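Local coordinates for protein glycerate dehydrogenase (Bacillus sp. 5mfcol3.1, PDB 6P2I) that reduces acyclic imino acids, probably with NADPH as the hydride donor, intercepting imines that a partner oxidase produces in situ, at residues T10-P13 with S14-N18; T53-K57 with E58-K62; N231-E235 with Q236-S240. All blocks are in the same frame, centred on the assembly; numbering follows the deposited sequence.

Contact 1: T10-P13 with S14-N18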
ATOM      1  N   THR A  10      -1.402   2.696  26.195  1.00 20.82           N
ATOM      2  CA  THR A  10      -1.837   3.350  24.967  1.00 23.72           C
ATOM      3  C   THR A  10      -3.351   3.387  24.898  1.00 21.80           C
ATOM      4  O   THR A  10      -3.947   4.416  24.544  1.00 20.85           O
ATOM      5  CB  THR A  10      -1.279   2.621  23.758  1.00 21.29           C
ATOM      6  OG1 THR A  10       0.132   2.838  23.692  1.00 20.50           O
ATOM      7  CG2 THR A  10      -1.959   3.146  22.480  1.00 18.70           C
ATOM      8  N   TYR A  11      -3.991   2.283  25.277  1.00 20.12           N
ATOM      9  CA  TYR A  11      -5.433   2.126  25.139  1.00 21.77           C
ATOM     10  C   TYR A  11      -5.945   1.318  26.320  1.00 23.58           C
ATOM     11  O   TYR A  11      -5.461   0.211  26.571  1.00 22.84           O
ATOM     12  CB  TYR A  11      -5.764   1.440  23.804  1.00 19.16           C
ATOM     13  CG  TYR A  11      -7.238   1.312  23.508  1.00 19.69           C
ATOM     14  CD1 TYR A  11      -8.044   2.438  23.394  1.00 21.04           C
ATOM     15  CD2 TYR A  11      -7.822   0.061  23.330  1.00 21.08           C
ATOM     16  CE1 TYR A  11      -9.402   2.326  23.122  1.00 21.59           C
ATOM     17  CE2 TYR A  11      -9.174  -0.063  23.053  1.00 22.09           C
ATOM     18  CZ  TYR A  11      -9.955   1.067  22.948  1.00 24.27           C
ATOM     19  OH  TYR A  11     -11.297   0.953  22.666  1.00 23.89           O
ATOM     20  N   LEU A  12      -6.894   1.887  27.060  1.00 23.66           N
ATOM     21  CA  LEU A  12      -7.490   1.222  28.215  1.00 21.07           C
ATOM     22  C   LEU A  12      -8.821   1.904  28.484  1.00 21.44           C
ATOM     23  O   LEU A  12      -8.948   2.731  29.397  1.00 23.71           O
ATOM     24  CB  LEU A  12      -6.571   1.263  29.440  1.00 21.27           C
ATOM     25  CG  LEU A  12      -6.985   0.285  30.557  1.00 20.83           C
ATOM     26  CD1 LEU A  12      -6.670  -1.176  30.177  1.00 22.15           C
ATOM     27  CD2 LEU A  12      -6.324   0.655  31.889  1.00 24.20           C
ATOM     28  N   PRO A  13      -9.837   1.571  27.699  1.00 20.89           N
ATOM     29  CA  PRO A  13     -11.114   2.278  27.793  1.00 21.68           C
ATOM     30  C   PRO A  13     -11.849   1.911  29.068  1.00 24.35           C
ATOM     31  O   PRO A  13     -11.512   0.945  29.758  1.00 25.40           O
ATOM     32  CB  PRO A  13     -11.868   1.800  26.549  1.00 24.34           C
ATOM     33  CG  PRO A  13     -11.282   0.452  26.260  1.00 23.87           C
ATOM     34  CD  PRO A  13      -9.833   0.525  26.661  1.00 22.47           C
ATOM     35  N   SER A  14     -12.878   2.713  29.366  1.00 26.05           N
ATOM     36  CA  SER A  14     -13.623   2.558  30.611  1.00 26.01           C
ATOM     37  C   SER A  14     -14.188   1.153  30.763  1.00 29.01           C
ATOM     38  O   SER A  14     -14.204   0.606  31.874  1.00 28.28           O
ATOM     39  CB  SER A  14     -14.755   3.583  30.678  1.00 33.96           C
ATOM     40  OG  SER A  14     -14.245   4.900  30.765  1.00 47.31           O
ATOM     41  N   TRP A  15     -14.683   0.560  29.670  1.00 30.38           N
ATOM     42  CA  TRP A  15     -15.307  -0.752  29.809  1.00 29.44           C
ATOM     43  C   TRP A  15     -14.301  -1.796  30.275  1.00 25.38           C
ATOM     44  O   TRP A  15     -14.658  -2.699  31.042  1.00 27.18           O
ATOM     45  CB  TRP A  15     -15.992  -1.172  28.505  1.00 31.34           C
ATOM     46  CG  TRP A  15     -15.128  -1.697  27.397  1.00 28.84           C
ATOM     47  CD1 TRP A  15     -14.697  -1.003  26.296  1.00 26.69           C
ATOM     48  CD2 TRP A  15     -14.650  -3.040  27.234  1.00 26.84           C
ATOM     49  NE1 TRP A  15     -13.961  -1.826  25.469  1.00 27.53           N
ATOM     50  CE2 TRP A  15     -13.921  -3.082  26.018  1.00 29.09           C
ATOM     51  CE3 TRP A  15     -14.757  -4.209  27.995  1.00 25.71           C
ATOM     52  CZ2 TRP A  15     -13.296  -4.240  25.558  1.00 27.38           C
ATOM     53  CZ3 TRP A  15     -14.137  -5.362  27.532  1.00 31.56           C
ATOM     54  CH2 TRP A  15     -13.417  -5.370  26.327  1.00 31.07           C
ATOM     55  N   VAL A  16     -13.037  -1.649  29.885  1.00 23.52           N
ATOM     56  CA  VAL A  16     -12.005  -2.584  30.320  1.00 22.02           C
ATOM     57  C   VAL A  16     -11.629  -2.331  31.768  1.00 22.95           C
ATOM     58  O   VAL A  16     -11.460  -3.273  32.546  1.00 22.74           O
ATOM     59  CB  VAL A  16     -10.778  -2.492  29.404  1.00 22.52           C
ATOM     60  CG1 VAL A  16      -9.654  -3.372  29.935  1.00 23.14           C
ATOM     61  CG2 VAL A  16     -11.150  -2.896  27.989  1.00 22.58           C
ATOM     62  N   ILE A  17     -11.471  -1.061  32.146  1.00 21.83           N
ATOM     63  CA  ILE A  17     -11.201  -0.744  33.548  1.00 21.72           C
ATOM     64  C   ILE A  17     -12.303  -1.303  34.434  1.00 21.71           C
ATOM     65  O   ILE A  17     -12.033  -1.905  35.482  1.00 25.20           O
ATOM     66  CB  ILE A  17     -11.035   0.777  33.727  1.00 23.59           C
ATOM     67  CG1 ILE A  17      -9.796   1.252  32.965  1.00 27.83           C
ATOM     68  CG2 ILE A  17     -10.950   1.149  35.220  1.00 23.26           C
ATOM     69  CD1 ILE A  17      -9.679   2.757  32.858  1.00 30.24           C
ATOM     70  N   ASN A  18     -13.563  -1.133  34.027  1.00 23.91           N
ATOM     71  CA  ASN A  18     -14.663  -1.657  34.833  1.00 25.33           C
ATOM     72  C   ASN A  18     -14.628  -3.180  34.884  1.00 27.28           C
ATOM     73  O   ASN A  18     -14.848  -3.782  35.941  1.00 27.75           O
ATOM     74  CB  ASN A  18     -16.004  -1.179  34.270  1.00 27.81           C
ATOM     75  CG  ASN A  18     -16.186   0.325  34.389  1.00 34.46           C
ATOM     76  OD1 ASN A  18     -15.592   0.963  35.256  1.00 37.14           O
ATOM     77  ND2 ASN A  18     -17.022   0.896  33.522  1.00 32.03           N
TER
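The N terminus of helix 14-23 is closed here by P13 at the N-cap and by a hydrophobic staple, L12 against I17, across the first turn. The carbonyl oxygen of P13 takes an almost straight bond from I17 N (N to O 3.1 Å, 168° at the hydrogen), while V16 N adds only a weak, bent one. With CG anti to the backbone N (chi1 -165°), L12 forks over the turn: CD2 lies 3.7 Å from I17 CG1, and CD1 meets V16 CG1, each pair of chains crossing at about a right angle. P13 CD lies over the centre of the Y11 ring, 3.6 Å above that plane. P13 CG approaches W15 NE1 obliquely (3.6 Å) and also touches V16 CG2, which itself stands over the centre of the W15 ring, 3.3 Å above its plane. E284 on helix 280-298 grips both aromatics, one carboxylate oxygen bonded to Y11 OH and the other to W15 NE1, and F26 and V28 of strand 25-28 touch L12. A hydrophobic staple beside the N-cap is a recognised helix start, here in the beta-loop-alpha unit that begins with strand 2-5 of the five-stranded parallel sheet.

Contact 2: T53-K57 with E58-K62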
ATOM      1  N   THR A  53       7.993  -0.938  30.135  1.00 23.54           N
ATOM      2  CA  THR A  53       9.082  -0.909  31.093  1.00 25.33           C
ATOM      3  C   THR A  53       9.916  -2.174  31.002  1.00 22.24           C
ATOM      4  O   THR A  53       9.386  -3.282  31.108  1.00 27.56           O
ATOM      5  CB  THR A  53       8.520  -0.732  32.503  1.00 26.96           C
ATOM      6  OG1 THR A  53       7.778   0.488  32.534  1.00 24.04           O
ATOM      7  CG2 THR A  53       9.632  -0.696  33.546  1.00 27.26           C
ATOM      8  N   SER A  54      11.223  -1.996  30.834  1.00 24.88           N
ATOM      9  CA  SER A  54      12.141  -3.122  30.896  1.00 28.78           C
ATOM     10  C   SER A  54      12.127  -3.732  32.288  1.00 28.36           C
ATOM     11  O   SER A  54      12.167  -3.018  33.295  1.00 30.35           O
ATOM     12  CB  SER A  54      13.551  -2.670  30.533  1.00 30.51           C
ATOM     13  OG  SER A  54      13.635  -2.415  29.143  1.00 32.38           O
ATOM     14  N   ILE A  55      12.073  -5.056  32.347  1.00 26.55           N
ATOM     15  CA  ILE A  55      12.103  -5.781  33.613  1.00 29.43           C
ATOM     16  C   ILE A  55      13.292  -6.728  33.538  1.00 31.58           C
ATOM     17  O   ILE A  55      13.249  -7.757  32.853  1.00 30.94           O
ATOM     18  CB  ILE A  55      10.790  -6.520  33.900  1.00 27.19           C
ATOM     19  CG1 ILE A  55       9.653  -5.501  34.019  1.00 25.77           C
ATOM     20  CG2 ILE A  55      10.920  -7.344  35.172  1.00 31.62           C
ATOM     21  CD1 ILE A  55       8.262  -6.092  34.216  1.00 25.36           C
ATOM     22  N   THR A  56      14.363  -6.374  34.237  1.00 30.75           N
ATOM     23  CA  THR A  56      15.638  -7.069  34.163  1.00 38.44           C
ATOM     24  C   THR A  56      15.778  -8.070  35.300  1.00 37.57           C
ATOM     25  O   THR A  56      15.060  -8.029  36.304  1.00 34.13           O
ATOM     26  CB  THR A  56      16.793  -6.069  34.218  1.00 35.60           C
ATOM     27  OG1 THR A  56      16.808  -5.443  35.509  1.00 34.72           O
ATOM     28  CG2 THR A  56      16.625  -5.003  33.146  1.00 37.16           C
ATOM     29  N   LYS A  57      16.750  -8.973  35.137  1.00 36.13           N
ATOM     30  CA  LYS A  57      17.029  -9.947  36.186  1.00 33.50           C
ATOM     31  C   LYS A  57      17.363  -9.254  37.501  1.00 33.58           C
ATOM     32  O   LYS A  57      16.907  -9.681  38.564  1.00 38.95           O
ATOM     33  CB  LYS A  57      18.167 -10.874  35.752  1.00 38.97           C
ATOM     34  CG  LYS A  57      18.782 -11.683  36.877  1.00 55.36           C
ATOM     35  CD  LYS A  57      20.263 -11.935  36.645  1.00 65.81           C
ATOM     36  CE  LYS A  57      20.876 -12.721  37.801  1.00 73.70           C
ATOM     37  NZ  LYS A  57      21.522 -13.990  37.368  1.00 74.98           N
ATOM     38  N   GLU A  58      18.134  -8.166  37.442  1.00 39.25           N
ATOM     39  CA  GLU A  58      18.484  -7.439  38.660  1.00 39.56           C
ATOM     40  C   GLU A  58      17.239  -6.918  39.368  1.00 34.54           C
ATOM     41  O   GLU A  58      17.170  -6.919  40.605  1.00 37.61           O
ATOM     42  CB  GLU A  58      19.428  -6.286  38.322  1.00 43.77           C
ATOM     43  CG  GLU A  58      20.826  -6.713  37.871  1.00 55.59           C
ATOM     44  CD  GLU A  58      20.855  -7.294  36.459  1.00 56.35           C
ATOM     45  OE1 GLU A  58      21.791  -8.061  36.158  1.00 62.42           O
ATOM     46  OE2 GLU A  58      19.943  -6.998  35.654  1.00 48.83           O
ATOM     47  N   MET A  59      16.246  -6.466  38.593  1.00 35.36           N
ATOM     48  CA  MET A  59      14.964  -6.041  39.149  1.00 37.56           C
ATOM     49  C   MET A  59      14.178  -7.216  39.715  1.00 35.67           C
ATOM     50  O   MET A  59      13.601  -7.117  40.802  1.00 35.64           O
ATOM     51  CB  MET A  59      14.127  -5.334  38.076  1.00 33.92           C
ATOM     52  CG  MET A  59      14.651  -3.977  37.665  1.00 32.58           C
ATOM     53  SD  MET A  59      13.927  -3.402  36.129  1.00 32.12           S
ATOM     54  CE  MET A  59      12.216  -3.181  36.628  1.00 31.03           C
ATOM     55  N   ILE A  60      14.124  -8.326  38.976  1.00 32.35           N
ATOM     56  CA  ILE A  60      13.303  -9.465  39.384  1.00 36.35           C
ATOM     57  C   ILE A  60      13.804 -10.061  40.691  1.00 36.25           C
ATOM     58  O   ILE A  60      13.008 -10.512  41.524  1.00 39.19           O
ATOM     59  CB  ILE A  60      13.267 -10.504  38.242  1.00 37.54           C
ATOM     60  CG1 ILE A  60      12.546  -9.918  37.025  1.00 37.25           C
ATOM     61  CG2 ILE A  60      12.600 -11.798  38.686  1.00 39.75           C
ATOM     62  CD1 ILE A  60      12.991 -10.501  35.703  1.00 39.49           C
ATOM     63  N   GLU A  61      15.119 -10.045  40.919  1.00 38.00           N
ATOM     64  CA  GLU A  61      15.647 -10.537  42.185  1.00 38.90           C
ATOM     65  C   GLU A  61      15.154  -9.715  43.369  1.00 40.53           C
ATOM     66  O   GLU A  61      15.129 -10.225  44.494  1.00 41.09           O
ATOM     67  CB  GLU A  61      17.172 -10.553  42.130  1.00 42.65           C
ATOM     68  CG  GLU A  61      17.709 -11.402  40.985  1.00 56.89           C
ATOM     69  CD  GLU A  61      19.216 -11.562  41.003  1.00 72.74           C
ATOM     70  OE1 GLU A  61      19.921 -10.577  41.310  1.00 77.80           O
ATOM     71  OE2 GLU A  61      19.694 -12.680  40.714  1.00 79.57           O
ATOM     72  N   LYS A  62      14.734  -8.469  43.142  1.00 40.83           N
ATOM     73  CA  LYS A  62      14.235  -7.604  44.204  1.00 35.34           C
ATOM     74  C   LYS A  62      12.717  -7.619  44.328  1.00 38.51           C
ATOM     75  O   LYS A  62      12.174  -6.963  45.221  1.00 37.82           O
ATOM     76  CB  LYS A  62      14.719  -6.169  43.978  1.00 40.18           C
ATOM     77  CG  LYS A  62      16.235  -6.008  44.051  1.00 45.86           C
ATOM     78  CD  LYS A  62      16.685  -4.657  43.513  1.00 51.00           C
ATOM     79  CE  LYS A  62      18.200  -4.532  43.547  1.00 62.99           C
ATOM     80  NZ  LYS A  62      18.678  -3.304  42.852  1.00 67.28           N
TER
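The carbonyl oxygen of T56 receives I60 N at 2.8 Å, and this bond opens the first turn of helix 57-60. T56 is the N-cap of a capping box with M59. Its OG1, set between the backbone N and the carbonyl carbon (chi1 66°), faces the turn and accepts M59 N at 3.3 Å with 158° at the hydrogen. The return bond is unusual in using sulfur: T56 N points almost straight at M59 SD, a weak bond 3.6 Å long. M59 reaches back for it with a chain that runs out to SD and then bends at chi3 (66°), which leaves the methyl CE 3.3 Å from S54 O. An alanine in place of M59 would probably leave T56 N without its sulfur partner and open a gap between S54, I55 and A38 of helix 35-43, all of which the M59 side chain touches.

I55 and I60, the residues just before the cap and four after it, complete the start as a hydrophobic staple. I55 CG2 meets I60 CG1 at 3.6 Å with the two chains at about a right angle; L42 of helix 35-43 packs on I55 and L84 of helix 81-86 on I60. The exposed side of the turn is polar. E61 N bonds to K57 O, continuing the helical pattern, and the E58 carboxylate folds back at chi2 until OE2 stands 3.5 Å from T56 OG1. K57 and E61 carry opposite charges beside each other without forming a salt bridge: the lysine meets the carboxylate with its last methylene, CE lying 3.1 Å from E61 OE2, whereas NZ stays 4.0 Å from that same oxygen.

Contact 3: N231-E235 with Q236-S240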
ATOM      1  N   ASN A 231      16.945  -3.807  15.741  1.00 25.81           N
ATOM      2  CA  ASN A 231      18.108  -4.578  16.160  1.00 28.20           C
ATOM      3  C   ASN A 231      18.248  -5.918  15.452  1.00 26.48           C
ATOM      4  O   ASN A 231      19.283  -6.574  15.616  1.00 28.58           O
ATOM      5  CB  ASN A 231      18.021  -4.806  17.670  1.00 30.40           C
ATOM      6  CG  ASN A 231      17.513  -3.584  18.400  1.00 42.47           C
ATOM      7  OD1 ASN A 231      16.309  -3.284  18.390  1.00 35.42           O
ATOM      8  ND2 ASN A 231      18.431  -2.850  19.018  1.00 41.09           N
ATOM      9  N   LEU A 232      17.235  -6.351  14.696  1.00 27.00           N
ATOM     10  CA  LEU A 232      17.353  -7.582  13.925  1.00 26.21           C
ATOM     11  C   LEU A 232      18.304  -7.425  12.753  1.00 28.58           C
ATOM     12  O   LEU A 232      18.744  -8.432  12.189  1.00 28.28           O
ATOM     13  CB  LEU A 232      15.979  -8.013  13.401  1.00 22.36           C
ATOM     14  CG  LEU A 232      14.931  -8.353  14.458  1.00 22.03           C
ATOM     15  CD1 LEU A 232      13.614  -8.614  13.801  1.00 30.10           C
ATOM     16  CD2 LEU A 232      15.368  -9.575  15.256  1.00 27.66           C
ATOM     17  N   ILE A 233      18.614  -6.192  12.366  1.00 30.09           N
ATOM     18  CA  ILE A 233      19.412  -5.894  11.181  1.00 26.07           C
ATOM     19  C   ILE A 233      20.709  -5.234  11.619  1.00 30.49           C
ATOM     20  O   ILE A 233      20.723  -4.465  12.587  1.00 31.62           O
ATOM     21  CB  ILE A 233      18.648  -4.966  10.214  1.00 22.73           C
ATOM     22  CG1 ILE A 233      17.244  -5.513   9.938  1.00 23.83           C
ATOM     23  CG2 ILE A 233      19.442  -4.758   8.930  1.00 24.83           C
ATOM     24  CD1 ILE A 233      16.397  -4.604   9.052  1.00 25.87           C
ATOM     25  N   ASP A 234      21.799  -5.538  10.908  1.00 29.47           N
ATOM     26  CA  ASP A 234      22.984  -4.689  10.983  1.00 31.72           C
ATOM     27  C   ASP A 234      22.611  -3.342  10.376  1.00 33.56           C
ATOM     28  O   ASP A 234      22.700  -3.154   9.156  1.00 31.42           O
ATOM     29  CB  ASP A 234      24.170  -5.325  10.251  1.00 35.16           C
ATOM     30  CG  ASP A 234      25.468  -4.539  10.415  1.00 37.27           C
ATOM     31  OD1 ASP A 234      25.436  -3.292  10.534  1.00 37.49           O
ATOM     32  OD2 ASP A 234      26.539  -5.183  10.403  1.00 38.09           O
ATOM     33  N   GLU A 235      22.174  -2.405  11.218  1.00 31.27           N
ATOM     34  CA  GLU A 235      21.568  -1.181  10.705  1.00 33.59           C
ATOM     35  C   GLU A 235      22.577  -0.304   9.979  1.00 35.31           C
ATOM     36  O   GLU A 235      22.215   0.378   9.012  1.00 34.53           O
ATOM     37  CB  GLU A 235      20.920  -0.406  11.844  1.00 29.92           C
ATOM     38  CG  GLU A 235      19.921   0.619  11.386  1.00 31.44           C
ATOM     39  CD  GLU A 235      19.230   1.278  12.552  1.00 30.54           C
ATOM     40  OE1 GLU A 235      18.086   0.875  12.848  1.00 30.44           O
ATOM     41  OE2 GLU A 235      19.852   2.174  13.179  1.00 33.22           O
ATOM     42  N   GLN A 236      23.834  -0.303  10.430  1.00 34.60           N
ATOM     43  CA  GLN A 236      24.871   0.431   9.719  1.00 37.89           C
ATOM     44  C   GLN A 236      25.091  -0.150   8.331  1.00 39.75           C
ATOM     45  O   GLN A 236      25.255   0.595   7.357  1.00 34.99           O
ATOM     46  CB  GLN A 236      26.175   0.419  10.519  1.00 38.10           C
ATOM     47  CG  GLN A 236      26.164   1.350  11.715  1.00 50.82           C
ATOM     48  CD  GLN A 236      27.538   1.534  12.319  1.00 60.65           C
ATOM     49  OE1 GLN A 236      28.313   0.583  12.431  1.00 67.48           O
ATOM     50  NE2 GLN A 236      27.855   2.766  12.703  1.00 64.57           N
ATOM     51  N   ALA A 237      25.098  -1.481   8.218  1.00 35.32           N
ATOM     52  CA  ALA A 237      25.235  -2.095   6.902  1.00 35.95           C
ATOM     53  C   ALA A 237      24.026  -1.786   6.029  1.00 36.07           C
ATOM     54  O   ALA A 237      24.171  -1.561   4.821  1.00 34.73           O
ATOM     55  CB  ALA A 237      25.429  -3.605   7.032  1.00 34.07           C
ATOM     56  N   LEU A 238      22.830  -1.762   6.622  1.00 33.35           N
ATOM     57  CA  LEU A 238      21.636  -1.428   5.852  1.00 33.04           C
ATOM     58  C   LEU A 238      21.708  -0.000   5.332  1.00 30.89           C
ATOM     59  O   LEU A 238      21.323   0.274   4.188  1.00 27.33           O
ATOM     60  CB  LEU A 238      20.381  -1.635   6.704  1.00 28.51           C
ATOM     61  CG  LEU A 238      19.032  -1.353   6.024  1.00 27.50           C
ATOM     62  CD1 LEU A 238      18.903  -2.116   4.710  1.00 27.87           C
ATOM     63  CD2 LEU A 238      17.853  -1.669   6.936  1.00 31.38           C
ATOM     64  N   TYR A 239      22.203   0.927   6.157  1.00 29.75           N
ATOM     65  CA  TYR A 239      22.376   2.299   5.695  1.00 28.35           C
ATOM     66  C   TYR A 239      23.268   2.352   4.460  1.00 34.35           C
ATOM     67  O   TYR A 239      22.938   3.021   3.475  1.00 35.07           O
ATOM     68  CB  TYR A 239      22.952   3.177   6.806  1.00 30.70           C
ATOM     69  CG  TYR A 239      23.309   4.549   6.293  1.00 35.75           C
ATOM     70  CD1 TYR A 239      22.318   5.475   5.988  1.00 36.07           C
ATOM     71  CD2 TYR A 239      24.631   4.900   6.050  1.00 40.92           C
ATOM     72  CE1 TYR A 239      22.637   6.725   5.487  1.00 39.62           C
ATOM     73  CE2 TYR A 239      24.959   6.147   5.551  1.00 45.06           C
ATOM     74  CZ  TYR A 239      23.955   7.055   5.270  1.00 46.05           C
ATOM     75  OH  TYR A 239      24.269   8.300   4.773  1.00 49.07           O
ATOM     76  N   SER A 240      24.407   1.649   4.498  1.00 32.17           N
ATOM     77  CA  SER A 240      25.321   1.647   3.361  1.00 34.57           C
ATOM     78  C   SER A 240      24.668   1.047   2.124  1.00 32.43           C
ATOM     79  O   SER A 240      24.860   1.545   1.010  1.00 37.47           O
ATOM     80  CB  SER A 240      26.600   0.884   3.712  1.00 38.21           C
ATOM     81  OG  SER A 240      27.323   1.556   4.729  1.00 46.06           O
TER
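D234 has CG trans to its own backbone N (chi1 -174°), beside the carbonyl carbon, and a modest turn at chi2 (-32°) brings OD1 to A237 N, an N-cap on helix 235-243 in the Rossmann-type, cofactor-binding domain. The bond is 3.0 Å from A237 N to D234 OD1 and fairly straight at the hydrogen, but the amide comes from above the carboxylate plane, 56° out of it. The A237 methyl also packs against the carboxylate, its CB 3.5 Å from D234 CG. A negative charge at this end of a helix is likely to be favoured by the helix dipole.

The backbone takes up the helical pattern at once. D234 O accepts L238 N at 2.9 Å, and E235 O accepts Y239 N. The extended E235 chain ends at T256 and N261: its OE2 is bonded by T256 OG1 and N261 ND2, so this acid ties the helix start to the loop beyond strand 249-252.

On the inner side, I233 and L238 bracket the cap as a hydrophobic staple. Both touch L224 of strand 223-226, and L215 of helix 212-215 covers I233 and A237, so the staple seats the helix against the parallel sheet. The two branched chains meet obliquely: L238 CD2 reaches I233 CD1 at 3.9 Å, and I233 CG2 lies at the same distance from L238 CB.

How the contacts relate
From the N terminus, contact 1 starts the helix that follows strand 2-5, and contact 2 starts the one after strand 47-50. Both strands belong to the five-stranded parallel sheet, and the centres of these contacts are 27 Å apart. Contact 3 does the same after strand 223-226 of the seven-stranded sheet and lies across the chain's centre from contact 1. Each closes a short loop between strand and helix; the three run in series, none enclosing, crossing or touching another. Contact 1 joins its helix start to helix 280-298 and strand 25-28, contact 2 to helices 35-43 and 81-86, and contact 3 to strand 223-226 and helix 212-215. Only contacts 2 and 3 add side-chain capping.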